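Local coordinates for protein 6-phospho-beta-glucosidase BglT (Thermotoga maritima, PDB 1UP7) that hydrolyses cellobiose 6'-phosphate to glucose 6-phosphate and glucose, using NAD and a manganese ion as cofactors, at residues A[23-28]-A[300-305]. Residues are numbered along the deposited sequence; the frame is centred on the assembly and turned at random.
Sequences LDISED and AAHLIR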
loop_
_atom_site.group_PDB
_atom_site.type_symbol
_atom_site.label_atom_id
_atom_site.label_comp_id
_atom_site.label_asym_id
_atom_site.label_seq_id
_atom_site.Cartn_x
_atom_site.Cartn_y
_atom_site.Cartn_z
ATOM N N LEU A 23 4.422 -25.533 -34.899
ATOM C CA LEU A 23 4.158 -26.873 -35.401
ATOM C C LEU A 23 4.093 -27.869 -34.255
ATOM O O LEU A 23 3.236 -28.740 -34.249
ATOM C CB LEU A 23 5.229 -27.315 -36.411
ATOM C CG LEU A 23 5.140 -26.758 -37.849
ATOM C CD1 LEU A 23 6.478 -26.958 -38.600
ATOM C CD2 LEU A 23 3.937 -27.280 -38.669
ATOM N N ASP A 24 5.005 -27.727 -33.295
ATOM C CA ASP A 24 5.107 -28.640 -32.158
ATOM C C ASP A 24 3.869 -28.606 -31.260
ATOM O O ASP A 24 3.455 -29.634 -30.759
ATOM C CB ASP A 24 6.355 -28.330 -31.312
ATOM C CG ASP A 24 7.662 -28.842 -31.934
ATOM O OD1 ASP A 24 7.660 -29.637 -32.921
ATOM O OD2 ASP A 24 8.783 -28.482 -31.491
ATOM N N ILE A 25 3.288 -27.430 -31.045
ATOM C CA ILE A 25 2.081 -27.334 -30.222
ATOM C C ILE A 25 0.808 -27.637 -31.032
ATOM O O ILE A 25 -0.271 -27.859 -30.454
ATOM C CB ILE A 25 1.989 -25.967 -29.460
ATOM C CG1 ILE A 25 1.781 -24.781 -30.425
ATOM C CG2 ILE A 25 3.240 -25.754 -28.545
ATOM C CD1 ILE A 25 0.972 -23.648 -29.839
ATOM N N SER A 26 0.949 -27.705 -32.360
ATOM C CA SER A 26 -0.198 -27.892 -33.258
ATOM C C SER A 26 -0.849 -29.264 -33.120
ATOM O O SER A 26 -1.932 -29.495 -33.647
ATOM C CB SER A 26 0.176 -27.581 -34.720
ATOM O OG SER A 26 0.582 -28.748 -35.412
ATOM N N GLU A 27 -0.195 -30.157 -32.392
ATOM C CA GLU A 27 -0.769 -31.459 -32.034
ATOM C C GLU A 27 -1.610 -31.392 -30.753
ATOM O O GLU A 27 -2.449 -32.262 -30.521
ATOM C CB GLU A 27 0.343 -32.492 -31.822
ATOM C CG GLU A 27 0.939 -33.112 -33.083
ATOM C CD GLU A 27 2.462 -33.243 -32.983
ATOM O OE1 GLU A 27 3.154 -32.173 -32.913
ATOM O OE2 GLU A 27 2.962 -34.411 -32.962
ATOM N N ASP A 28 -1.354 -30.387 -29.911
ATOM C CA ASP A 28 -2.103 -30.205 -28.662
ATOM C C ASP A 28 -3.258 -29.219 -28.857
ATOM O O ASP A 28 -4.301 -29.365 -28.229
ATOM C CB ASP A 28 -1.189 -29.692 -27.523
ATOM C CG ASP A 28 0.079 -30.549 -27.316
ATOM O OD1 ASP A 28 -0.021 -31.806 -27.329
ATOM O OD2 ASP A 28 1.223 -30.041 -27.117
ATOM N N ALA A 300 7.268 -18.621 -26.778
ATOM C CA ALA A 300 6.051 -18.074 -27.335
ATOM C C ALA A 300 4.990 -19.138 -27.639
ATOM O O ALA A 300 3.804 -18.932 -27.354
ATOM C CB ALA A 300 6.352 -17.243 -28.568
ATOM N N ALA A 301 5.428 -20.253 -28.218
ATOM C CA ALA A 301 4.533 -21.334 -28.596
ATOM C C ALA A 301 3.933 -22.003 -27.358
ATOM O O ALA A 301 2.726 -22.287 -27.325
ATOM C CB ALA A 301 5.269 -22.367 -29.468
ATOM N N HIS A 302 4.786 -22.261 -26.369
ATOM C CA HIS A 302 4.370 -22.841 -25.104
ATOM C C HIS A 302 3.375 -21.916 -24.385
ATOM O O HIS A 302 2.351 -22.388 -23.873
ATOM C CB HIS A 302 5.606 -23.157 -24.243
ATOM C CG HIS A 302 6.237 -24.480 -24.565
ATOM N ND1 HIS A 302 6.825 -25.284 -23.604
ATOM C CD2 HIS A 302 6.348 -25.156 -25.739
ATOM C CE1 HIS A 302 7.280 -26.388 -24.174
ATOM N NE2 HIS A 302 7.003 -26.333 -25.466
ATOM N N LEU A 303 3.657 -20.609 -24.396
ATOM C CA LEU A 303 2.745 -19.597 -23.856
ATOM C C LEU A 303 1.370 -19.650 -24.533
ATOM O O LEU A 303 0.336 -19.713 -23.862
ATOM C CB LEU A 303 3.337 -18.184 -23.943
ATOM C CG LEU A 303 2.382 -17.107 -23.397
ATOM C CD1 LEU A 303 2.036 -17.346 -21.893
ATOM C CD2 LEU A 303 2.872 -15.653 -23.642
ATOM N N ILE A 304 1.373 -19.666 -25.866
ATOM C CA ILE A 304 0.138 -19.709 -26.646
ATOM C C ILE A 304 -0.647 -21.020 -26.393
ATOM O O ILE A 304 -1.852 -21.014 -26.219
ATOM C CB ILE A 304 0.436 -19.464 -28.171
ATOM C CG1 ILE A 304 0.687 -17.989 -28.435
ATOM C CG2 ILE A 304 -0.729 -19.931 -29.068
ATOM C CD1 ILE A 304 1.277 -17.679 -29.837
ATOM N N ARG A 305 0.066 -22.132 -26.369
ATOM C CA ARG A 305 -0.491 -23.430 -26.044
ATOM C C ARG A 305 -1.244 -23.401 -24.701
ATOM O O ARG A 305 -2.386 -23.840 -24.621
ATOM C CB ARG A 305 0.648 -24.453 -26.019
ATOM C CG ARG A 305 0.265 -25.913 -25.860
ATOM C CD ARG A 305 0.822 -26.539 -24.578
ATOM N NE ARG A 305 2.179 -27.038 -24.707
ATOM C CZ ARG A 305 3.201 -26.734 -23.897
ATOM N NH1 ARG A 305 3.082 -25.894 -22.868
ATOM N NH2 ARG A 305 4.375 -27.285 -24.135
#
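Ile25, on helix 15-25, comes closest to helix 296-308 at Arg305, the two CA atoms lying 6.3 Å apart. The first helix follows strand 4-8 of the parallel, Rossmann-type NAD-binding sheet, whereas the second belongs to the C-terminal family region of this family 4 glycosidase, so the contact packs the first helix of the Rossmann-type part against a helix from much later in the chain. It is a knob-into-hole packing: the side chain of Ile25 is the knob, and Ala301, His302, Ile304 and Arg305 form the hole.

Both branches of Ile25 take part. With chi1 at 67°, CG1 sits between the backbone N and the carbonyl carbon and carries CD1 onto the backbone of the facing helix, where CD1 lies 3.4 Å from Ala301 O. That oxygen already accepts the helical bond from Arg305 N, so the methyl packs against a carbonyl that is satisfied within its own helix. CD1 also meets Ile304 CG2 at 4.2 Å; beyond this methyl contact, Ile304 packs on Tyr76 and Ile78 of strand 76-79, so one wall of the hole also rests on the parallel sheet. The other branch, CG2, touches Arg305 CB at 3.8 Å and Ala301 CB at 4.1 Å, and approaches the His302 ring obliquely.

Around this apolar plug the contact becomes polar. The Arg305 chain leaves the helix with CG opposite the backbone N (chi1 -173°), then bends at chi2 and chi3, folding the guanidinium back over His302, where NH2 stands 3.0 Å above the ring plane, over its centre, and makes no hydrogen bond to NE2. Asp28 approaches the guanidinium at its edge, the carboxylate plane turned 51° from it. The resulting salt bridge is long, with Asp28 OD2 4.0 Å from Arg305 NE.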